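Local coordinates for electron transfer flavoprotein, alpha subunit (Thermotoga maritima, PDB 7KOE) that binds flavin-adenine dinucleotide and probably carries electrons between redox partners as one subunit of an electron transfer flavoprotein, at residues B[49-54]-B[65-70]; B[9-14]-B[24-29]; B[82-87]-B[184-189]. All blocks are in the same frame, centred on the assembly; numbering follows the deposited sequence.

Along the chain the three contacts follow one another in series, none nested in or crossing another. Interaction 2 comes first, closing the short excursion between the innermost strand 6-9 and helix 21-33. Interaction 1 then ties the start of helix 51-60 to strand 65-69, and it meets interaction 2 where Leu-50 packs on His-13. Interaction 3 spans by far the longest loop, bringing the end of helix 78-84 to the segment that leaves strand 181-185, the edge strand beside 65-69. Lys-69 forms a salt bridge with Glu-185 there, while Leu-85 packs on Leu-10. All three contacts lie within the same parallel-sheet domain.

Interaction 1. Residues B[49-54]-B[65-70]; sequences GLESVA and VLYVKN
Tyr-67 reaches from strand 65-69 to the start of helix 51-60, where Gly-49, Leu-50 and Glu-51 gather round its phenol. The two segments are consecutive elements of the beta-alpha-beta unit formed by strand 40-46, helix 51-60 and strand 65-69, within the Rossmann-like parallel sheet of this domain. One hydrogen bond crosses the contact: the N-H of Leu-50, the N-cap residue of the helix, points at Tyr-67 OH over 2.5 Å and is nearly straight at 165°. With CG trans to the backbone N (chi1 176°), the tyrosine extends its hydroxyl to that turn.

The ring is also packed. Leu-50 CB lies 3.9 Å from Tyr-67 CE1, whereas the carbonyl oxygen of Leu-50 sits over one face and Lys-69 CD covers the opposite one. A leucine in place of Tyr-67 would probably leave the Leu-50 N-H without its acceptor and open a gap between the Lys-69 chain and the helix start.

Charged groups border the ring. Glu-51 OE2 approaches its edge, 3.4 Å from Tyr-67 CE2 and in the ring plane, with the carboxylate turned 89° to the ring. The same oxygen is 4.5 Å from Lys-69 NZ, too long for a salt bridge; the amine instead pairs in a salt bridge with Glu-185 of the neighbouring strand 181-185.

At the other end of the contact, the packing is apolar. Ala-54 CB meets Val-65 CG1 at 4.1 Å, and the other methyl of this valine, CG2, rests against the carbonyl oxygen of Ala-54 at 3.6 Å.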
loop_
_atom_site.group_PDB
_atom_site.type_symbol
_atom_site.label_atom_id
_atom_site.label_comp_id
_atom_site.label_asym_id
_atom_site.label_seq_id
_atom_site.Cartn_x
_atom_site.Cartn_y
_atom_site.Cartn_z
ATOM N N GLY B 49 60.976 32.707 17.003
ATOM C CA GLY B 49 61.671 32.841 15.741
ATOM C C GLY B 49 60.822 32.522 14.538
ATOM O O GLY B 49 61.333 31.982 13.553
ATOM N N LEU B 50 59.532 32.835 14.587
ATOM C CA LEU B 50 58.619 32.545 13.494
ATOM C C LEU B 50 57.890 33.804 13.057
ATOM O O LEU B 50 56.702 33.774 12.727
ATOM C CB LEU B 50 57.629 31.457 13.894
ATOM C CG LEU B 50 58.206 30.044 13.921
ATOM C CD1 LEU B 50 57.485 29.223 14.957
ATOM C CD2 LEU B 50 58.116 29.386 12.557
ATOM N N GLU B 51 58.592 34.938 13.052
ATOM C CA GLU B 51 58.033 36.155 12.480
ATOM C C GLU B 51 58.035 36.124 10.961
ATOM O O GLU B 51 57.308 36.902 10.336
ATOM C CB GLU B 51 58.805 37.380 12.973
ATOM C CG GLU B 51 58.594 37.697 14.440
ATOM C CD GLU B 51 59.636 37.052 15.328
ATOM O OE1 GLU B 51 60.506 36.332 14.795
ATOM O OE2 GLU B 51 59.589 37.266 16.557
ATOM N N SER B 52 58.826 35.230 10.359
ATOM C CA SER B 52 58.814 35.048 8.914
ATOM C C SER B 52 57.533 34.392 8.425
ATOM O O SER B 52 57.253 34.433 7.223
ATOM C CB SER B 52 60.013 34.204 8.483
ATOM O OG SER B 52 59.886 33.799 7.132
ATOM N N VAL B 53 56.764 33.778 9.319
ATOM C CA VAL B 53 55.488 33.183 8.955
ATOM C C VAL B 53 54.309 33.858 9.650
ATOM O O VAL B 53 53.183 33.807 9.126
ATOM C CB VAL B 53 55.503 31.659 9.237
ATOM C CG1 VAL B 53 55.531 31.359 10.727
ATOM C CG2 VAL B 53 54.388 30.916 8.507
ATOM N N ALA B 54 54.525 34.546 10.779
ATOM C CA ALA B 54 53.444 35.285 11.426
ATOM C C ALA B 54 52.997 36.472 10.585
ATOM O O ALA B 54 51.821 36.849 10.623
ATOM C CB ALA B 54 53.880 35.750 12.813
ATOM N N VAL B 65 47.100 38.115 14.639
ATOM C CA VAL B 65 47.899 36.916 14.875
ATOM C C VAL B 65 48.265 36.876 16.352
ATOM O O VAL B 65 48.841 37.832 16.878
ATOM C CB VAL B 65 49.166 36.864 13.997
ATOM C CG1 VAL B 65 50.207 35.920 14.576
ATOM C CG2 VAL B 65 48.820 36.427 12.582
ATOM N N LEU B 66 47.911 35.787 17.026
ATOM C CA LEU B 66 48.346 35.551 18.398
ATOM C C LEU B 66 49.607 34.701 18.326
ATOM O O LEU B 66 49.542 33.485 18.147
ATOM C CB LEU B 66 47.245 34.877 19.204
ATOM C CG LEU B 66 47.573 34.449 20.630
ATOM C CD1 LEU B 66 48.062 35.624 21.452
ATOM C CD2 LEU B 66 46.353 33.821 21.265
ATOM N N TYR B 67 50.763 35.347 18.441
ATOM C CA TYR B 67 52.048 34.672 18.277
ATOM C C TYR B 67 52.585 34.360 19.668
ATOM O O TYR B 67 53.310 35.147 20.272
ATOM C CB TYR B 67 52.985 35.539 17.443
ATOM C CG TYR B 67 54.408 35.047 17.248
ATOM C CD1 TYR B 67 54.707 33.692 17.169
ATOM C CD2 TYR B 67 55.443 35.953 17.065
ATOM C CE1 TYR B 67 56.007 33.258 16.975
ATOM C CE2 TYR B 67 56.741 35.527 16.856
ATOM C CZ TYR B 67 57.016 34.179 16.819
ATOM O OH TYR B 67 58.307 33.752 16.618
ATOM N N VAL B 68 52.218 33.187 20.175
ATOM C CA VAL B 68 52.645 32.735 21.495
ATOM C C VAL B 68 54.114 32.338 21.425
ATOM O O VAL B 68 54.533 31.621 20.510
ATOM C CB VAL B 68 51.768 31.568 21.976
ATOM C CG1 VAL B 68 52.142 31.158 23.385
ATOM C CG2 VAL B 68 50.301 31.947 21.906
ATOM N N LYS B 69 54.898 32.805 22.390
ATOM C CA LYS B 69 56.348 32.696 22.352
ATOM C C LYS B 69 56.841 31.765 23.446
ATOM O O LYS B 69 56.620 32.033 24.633
ATOM C CB LYS B 69 56.990 34.072 22.524
ATOM C CG LYS B 69 56.250 35.172 21.821
ATOM C CD LYS B 69 56.664 35.220 20.379
ATOM C CE LYS B 69 58.118 35.637 20.231
ATOM N NZ LYS B 69 58.395 36.969 20.839
ATOM N N ASN B 70 57.517 30.692 23.043
ATOM C CA ASN B 70 58.348 29.907 23.944
ATOM C C ASN B 70 59.348 29.118 23.110
ATOM O O ASN B 70 59.100 28.824 21.938
ATOM C CB ASN B 70 57.535 28.962 24.829
ATOM C CG ASN B 70 58.243 28.647 26.122
ATOM O OD1 ASN B 70 59.362 29.102 26.347
ATOM N ND2 ASN B 70 57.594 27.882 26.990
#

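Interaction 2. Residues B[9-14]-B[24-29]; sequences VLIEHH and ELIGKA
Val-9 and Ile-26 bring the two backbones nearest, their CA atoms 6.3 Å apart, where the end of strand 6-9 passes under helix 21-33. This is the first strand-helix pairing of the Rossmann-like domain: the helix lies on the parallel sheet and leads on to strand 40-46, the immediate neighbour of strand 6-9. No hydrogen bond joins the segments, and the contact is van der Waals packing, mostly of apolar side chains, in the buried layer between helix and sheet.

Val-9 carries most of it, with its two methyls set against different parts of the helix. A chi1 of 165° swings CG1 away from the valine's own N and fits it between successive helix residues, 3.8 Å from both Leu-25 CB and Ile-26 CG1. The valine and Ile-26 side chains cross at about a right angle. CG2 turns along the helix, meeting the Leu-25 carbonyl oxygen at 3.6 Å and the methyl of Ala-29, one turn further on.

Leu-98 of strand 97-100 also packs on Val-9, and Leu-45 of strand 40-46 on Ile-11, so side chains of both flanking strands join the same layer. Ile-11 extends the apolar strip more loosely, its CG1 coming within 4.4 Å of Ile-26 CD1.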
loop_
_atom_site.group_PDB
_atom_site.type_symbol
_atom_site.label_atom_id
_atom_site.label_comp_id
_atom_site.label_asym_id
_atom_site.label_seq_id
_atom_site.Cartn_x
_atom_site.Cartn_y
_atom_site.Cartn_z
ATOM N N VAL B 9 42.384 30.196 14.211
ATOM C CA VAL B 9 42.967 29.235 13.281
ATOM C C VAL B 9 44.372 28.935 13.777
ATOM O O VAL B 9 45.181 29.852 13.942
ATOM C CB VAL B 9 43.014 29.762 11.832
ATOM C CG1 VAL B 9 43.940 28.913 10.984
ATOM C CG2 VAL B 9 41.635 29.793 11.206
ATOM N N LEU B 10 44.665 27.665 14.033
ATOM C CA LEU B 10 45.994 27.274 14.475
ATOM C C LEU B 10 46.904 27.107 13.267
ATOM O O LEU B 10 46.490 26.585 12.229
ATOM C CB LEU B 10 45.940 25.975 15.278
ATOM C CG LEU B 10 47.051 25.679 16.289
ATOM C CD1 LEU B 10 46.476 24.835 17.393
ATOM C CD2 LEU B 10 48.242 24.965 15.674
ATOM N N ILE B 11 48.147 27.556 13.409
ATOM C CA ILE B 11 49.149 27.457 12.357
ATOM C C ILE B 11 50.095 26.320 12.715
ATOM O O ILE B 11 50.802 26.382 13.728
ATOM C CB ILE B 11 49.915 28.775 12.151
ATOM C CG1 ILE B 11 49.007 29.856 11.555
ATOM C CG2 ILE B 11 51.108 28.564 11.234
ATOM C CD1 ILE B 11 48.369 30.787 12.560
ATOM N N GLU B 12 50.096 25.279 11.889
ATOM C CA GLU B 12 50.979 24.133 12.071
ATOM C C GLU B 12 52.290 24.425 11.357
ATOM O O GLU B 12 52.335 24.443 10.125
ATOM C CB GLU B 12 50.333 22.864 11.516
ATOM C CG GLU B 12 49.067 22.409 12.229
ATOM C CD GLU B 12 49.331 21.816 13.600
ATOM O OE1 GLU B 12 48.379 21.740 14.403
ATOM O OE2 GLU B 12 50.477 21.398 13.869
ATOM N N HIS B 13 53.354 24.652 12.118
ATOM C CA HIS B 13 54.664 24.924 11.548
ATOM C C HIS B 13 55.609 23.766 11.834
ATOM O O HIS B 13 55.563 23.165 12.912
ATOM C CB HIS B 13 55.247 26.228 12.094
ATOM C CG HIS B 13 55.455 26.224 13.573
ATOM N ND1 HIS B 13 56.617 25.771 14.159
ATOM C CD2 HIS B 13 54.651 26.617 14.587
ATOM C CE1 HIS B 13 56.518 25.882 15.471
ATOM N NE2 HIS B 13 55.335 26.394 15.756
ATOM N N HIS B 14 56.462 23.456 10.863
ATOM C CA HIS B 14 57.406 22.346 10.952
ATOM C C HIS B 14 58.815 22.921 10.868
ATOM O O HIS B 14 59.395 23.035 9.786
ATOM C CB HIS B 14 57.139 21.325 9.861
ATOM C CG HIS B 14 55.755 20.757 9.906
ATOM N ND1 HIS B 14 55.222 20.197 11.046
ATOM C CD2 HIS B 14 54.793 20.673 8.958
ATOM C CE1 HIS B 14 53.991 19.788 10.798
ATOM N NE2 HIS B 14 53.707 20.063 9.538
ATOM N N GLU B 24 45.036 27.471 4.282
ATOM C CA GLU B 24 43.750 27.107 3.702
ATOM C C GLU B 24 42.625 27.279 4.709
ATOM O O GLU B 24 41.473 27.483 4.317
ATOM C CB GLU B 24 43.783 25.669 3.191
ATOM C CG GLU B 24 45.017 25.358 2.378
ATOM C CD GLU B 24 44.860 24.187 1.438
ATOM O OE1 GLU B 24 45.568 23.177 1.626
ATOM O OE2 GLU B 24 44.068 24.288 0.487
ATOM N N LEU B 25 42.941 27.208 6.001
ATOM C CA LEU B 25 41.958 27.471 7.041
ATOM C C LEU B 25 41.831 28.946 7.359
ATOM O O LEU B 25 40.760 29.391 7.785
ATOM C CB LEU B 25 42.317 26.717 8.319
ATOM C CG LEU B 25 42.234 25.199 8.229
ATOM C CD1 LEU B 25 42.285 24.610 9.617
ATOM C CD2 LEU B 25 40.981 24.778 7.493
ATOM N N ILE B 26 42.914 29.704 7.189
ATOM C CA ILE B 26 42.841 31.156 7.288
ATOM C C ILE B 26 41.960 31.709 6.174
ATOM O O ILE B 26 41.115 32.583 6.404
ATOM C CB ILE B 26 44.266 31.744 7.271
ATOM C CG1 ILE B 26 44.841 31.765 8.687
ATOM C CG2 ILE B 26 44.313 33.126 6.660
ATOM C CD1 ILE B 26 46.327 31.977 8.729
ATOM N N GLY B 27 42.100 31.163 4.965
ATOM C CA GLY B 27 41.241 31.572 3.870
ATOM C C GLY B 27 39.817 31.073 4.001
ATOM O O GLY B 27 38.884 31.720 3.516
ATOM N N LYS B 28 39.625 29.923 4.647
ATOM C CA LYS B 28 38.274 29.413 4.853
ATOM C C LYS B 28 37.554 30.199 5.940
ATOM O O LYS B 28 36.350 30.460 5.832
ATOM C CB LYS B 28 38.320 27.925 5.200
ATOM C CG LYS B 28 36.971 27.291 5.505
ATOM C CD LYS B 28 36.001 27.452 4.350
ATOM C CE LYS B 28 34.572 27.271 4.818
ATOM N NZ LYS B 28 33.593 27.513 3.726
ATOM N N ALA B 29 38.281 30.601 6.985
ATOM C CA ALA B 29 37.682 31.388 8.054
ATOM C C ALA B 29 37.311 32.793 7.600
ATOM O O ALA B 29 36.453 33.422 8.227
ATOM C CB ALA B 29 38.629 31.449 9.249
#

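Interaction 3. Residues B[82-87]-B[184-189]; sequences KKALVD and EEYDLG
The backbones come nearest at Ala-84 and Tyr-186, their CA atoms 7.5 Å apart, with Lys-83 and Leu-188 forming a second, slightly wider pair at 8.2 Å. The tyrosine ring lies across the end of helix 78-84. There the methyl of Ala-84 makes a CH-pi contact, with CB 3.9 Å from the Tyr-186 ring centroid and only 11° off the ring normal, almost directly over the centre.

Residues 184-185 close the edge strand 181-185 of the domain's Rossmann-like parallel sheet, and the chain from Tyr-186 runs on from it, although the backbone of Tyr-186 still pairs with Lys-69 of the adjoining strand. The ring thereby covers the join between helices 78-84 and 87-90, where Met-88 also packs against it. At one edge, in the ring plane, Asp-87 CB lies 3.8 Å from Tyr-186 CE1; at another edge, on the CE2 side, lies Leu-188 CD2. The phenol oxygen faces the helix end, and a weak hydrogen bond from it to the Lys-83 carbonyl oxygen remains doubtful. Further out, the aliphatic part of Lys-83 crosses the leucine, with Lys-83 CD 4.0 Å from Leu-188 CD2.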
loop_
_atom_site.group_PDB
_atom_site.type_symbol
_atom_site.label_atom_id
_atom_site.label_comp_id
_atom_site.label_asym_id
_atom_site.label_seq_id
_atom_site.Cartn_x
_atom_site.Cartn_y
_atom_site.Cartn_z
ATOM N N LYS B 82 48.974 21.787 24.608
ATOM C CA LYS B 82 47.679 21.811 25.279
ATOM C C LYS B 82 47.696 22.717 26.502
ATOM O O LYS B 82 46.674 23.326 26.832
ATOM C CB LYS B 82 47.277 20.388 25.669
ATOM C CG LYS B 82 45.869 20.224 26.218
ATOM C CD LYS B 82 45.896 19.951 27.712
ATOM C CE LYS B 82 46.603 18.648 28.022
ATOM N NZ LYS B 82 46.652 18.385 29.483
ATOM N N LYS B 83 48.844 22.833 27.175
ATOM C CA LYS B 83 48.948 23.733 28.316
ATOM C C LYS B 83 48.884 25.192 27.887
ATOM O O LYS B 83 48.461 26.049 28.672
ATOM C CB LYS B 83 50.244 23.463 29.076
ATOM C CG LYS B 83 50.223 23.911 30.524
ATOM C CD LYS B 83 51.360 23.281 31.306
ATOM C CE LYS B 83 51.280 21.764 31.278
ATOM N NZ LYS B 83 52.426 21.144 31.993
ATOM N N ALA B 84 49.284 25.490 26.653
ATOM C CA ALA B 84 49.252 26.844 26.122
ATOM C C ALA B 84 48.000 27.142 25.313
ATOM O O ALA B 84 47.540 28.284 25.301
ATOM C CB ALA B 84 50.484 27.097 25.252
ATOM N N LEU B 85 47.434 26.148 24.635
ATOM C CA LEU B 85 46.256 26.355 23.805
ATOM C C LEU B 85 44.954 26.157 24.563
ATOM O O LEU B 85 43.904 26.012 23.933
ATOM C CB LEU B 85 46.298 25.440 22.584
ATOM C CG LEU B 85 47.265 25.952 21.526
ATOM C CD1 LEU B 85 47.937 24.807 20.814
ATOM C CD2 LEU B 85 46.516 26.820 20.551
ATOM N N VAL B 86 45.002 26.090 25.889
ATOM C CA VAL B 86 43.821 26.311 26.716
ATOM C C VAL B 86 43.970 27.527 27.610
ATOM O O VAL B 86 42.976 27.959 28.212
ATOM C CB VAL B 86 43.461 25.074 27.565
ATOM C CG1 VAL B 86 43.397 23.831 26.700
ATOM C CG2 VAL B 86 44.442 24.901 28.712
ATOM N N ASP B 87 45.173 28.086 27.729
ATOM C CA ASP B 87 45.320 29.392 28.348
ATOM C C ASP B 87 45.014 30.507 27.362
ATOM O O ASP B 87 44.507 31.557 27.764
ATOM C CB ASP B 87 46.727 29.553 28.918
ATOM C CG ASP B 87 46.897 28.840 30.244
ATOM O OD1 ASP B 87 45.880 28.405 30.818
ATOM O OD2 ASP B 87 48.045 28.718 30.717
ATOM N N GLU B 184 52.608 36.861 23.274
ATOM C CA GLU B 184 52.439 36.478 24.670
ATOM C C GLU B 184 53.592 35.541 24.997
ATOM O O GLU B 184 53.590 34.377 24.586
ATOM C CB GLU B 184 51.081 35.818 24.903
ATOM C CG GLU B 184 50.825 35.411 26.344
ATOM C CD GLU B 184 50.672 36.591 27.284
ATOM O OE1 GLU B 184 50.211 37.664 26.837
ATOM O OE2 GLU B 184 51.022 36.445 28.473
ATOM N N GLU B 185 54.589 36.053 25.711
ATOM C CA GLU B 185 55.773 35.266 26.038
ATOM C C GLU B 185 55.391 34.264 27.117
ATOM O O GLU B 185 55.376 34.581 28.310
ATOM C CB GLU B 185 56.914 36.169 26.485
ATOM C CG GLU B 185 57.779 36.672 25.337
ATOM C CD GLU B 185 57.133 37.815 24.575
ATOM O OE1 GLU B 185 56.444 38.641 25.203
ATOM O OE2 GLU B 185 57.326 37.897 23.342
ATOM N N TYR B 186 55.073 33.049 26.686
ATOM C CA TYR B 186 54.453 32.054 27.545
ATOM C C TYR B 186 55.472 31.431 28.484
ATOM O O TYR B 186 56.595 31.112 28.086
ATOM C CB TYR B 186 53.799 30.966 26.694
ATOM C CG TYR B 186 52.740 30.180 27.417
ATOM C CD1 TYR B 186 51.429 30.632 27.458
ATOM C CD2 TYR B 186 53.044 28.988 28.059
ATOM C CE1 TYR B 186 50.450 29.918 28.121
ATOM C CE2 TYR B 186 52.067 28.265 28.726
ATOM C CZ TYR B 186 50.776 28.739 28.753
ATOM O OH TYR B 186 49.806 28.025 29.411
ATOM N N ASP B 187 55.062 31.244 29.735
ATOM C CA ASP B 187 55.887 30.617 30.751
ATOM C C ASP B 187 55.225 29.307 31.149
ATOM O O ASP B 187 53.996 29.213 31.208
ATOM C CB ASP B 187 56.061 31.548 31.965
ATOM C CG ASP B 187 57.183 31.109 32.907
ATOM O OD1 ASP B 187 57.332 29.907 33.225
ATOM O OD2 ASP B 187 57.949 31.997 33.330
ATOM N N LEU B 188 56.052 28.293 31.392
ATOM C CA LEU B 188 55.615 26.982 31.851
ATOM C C LEU B 188 55.994 26.700 33.297
ATOM O O LEU B 188 55.175 26.174 34.055
ATOM C CB LEU B 188 56.210 25.896 30.951
ATOM C CG LEU B 188 55.673 25.878 29.520
ATOM C CD1 LEU B 188 56.487 24.947 28.642
ATOM C CD2 LEU B 188 54.209 25.466 29.509
ATOM N N GLY B 189 57.216 27.047 33.698
ATOM C CA GLY B 189 57.663 26.741 35.041
ATOM C C GLY B 189 58.065 25.282 35.167
ATOM O O GLY B 189 58.610 24.674 34.240
#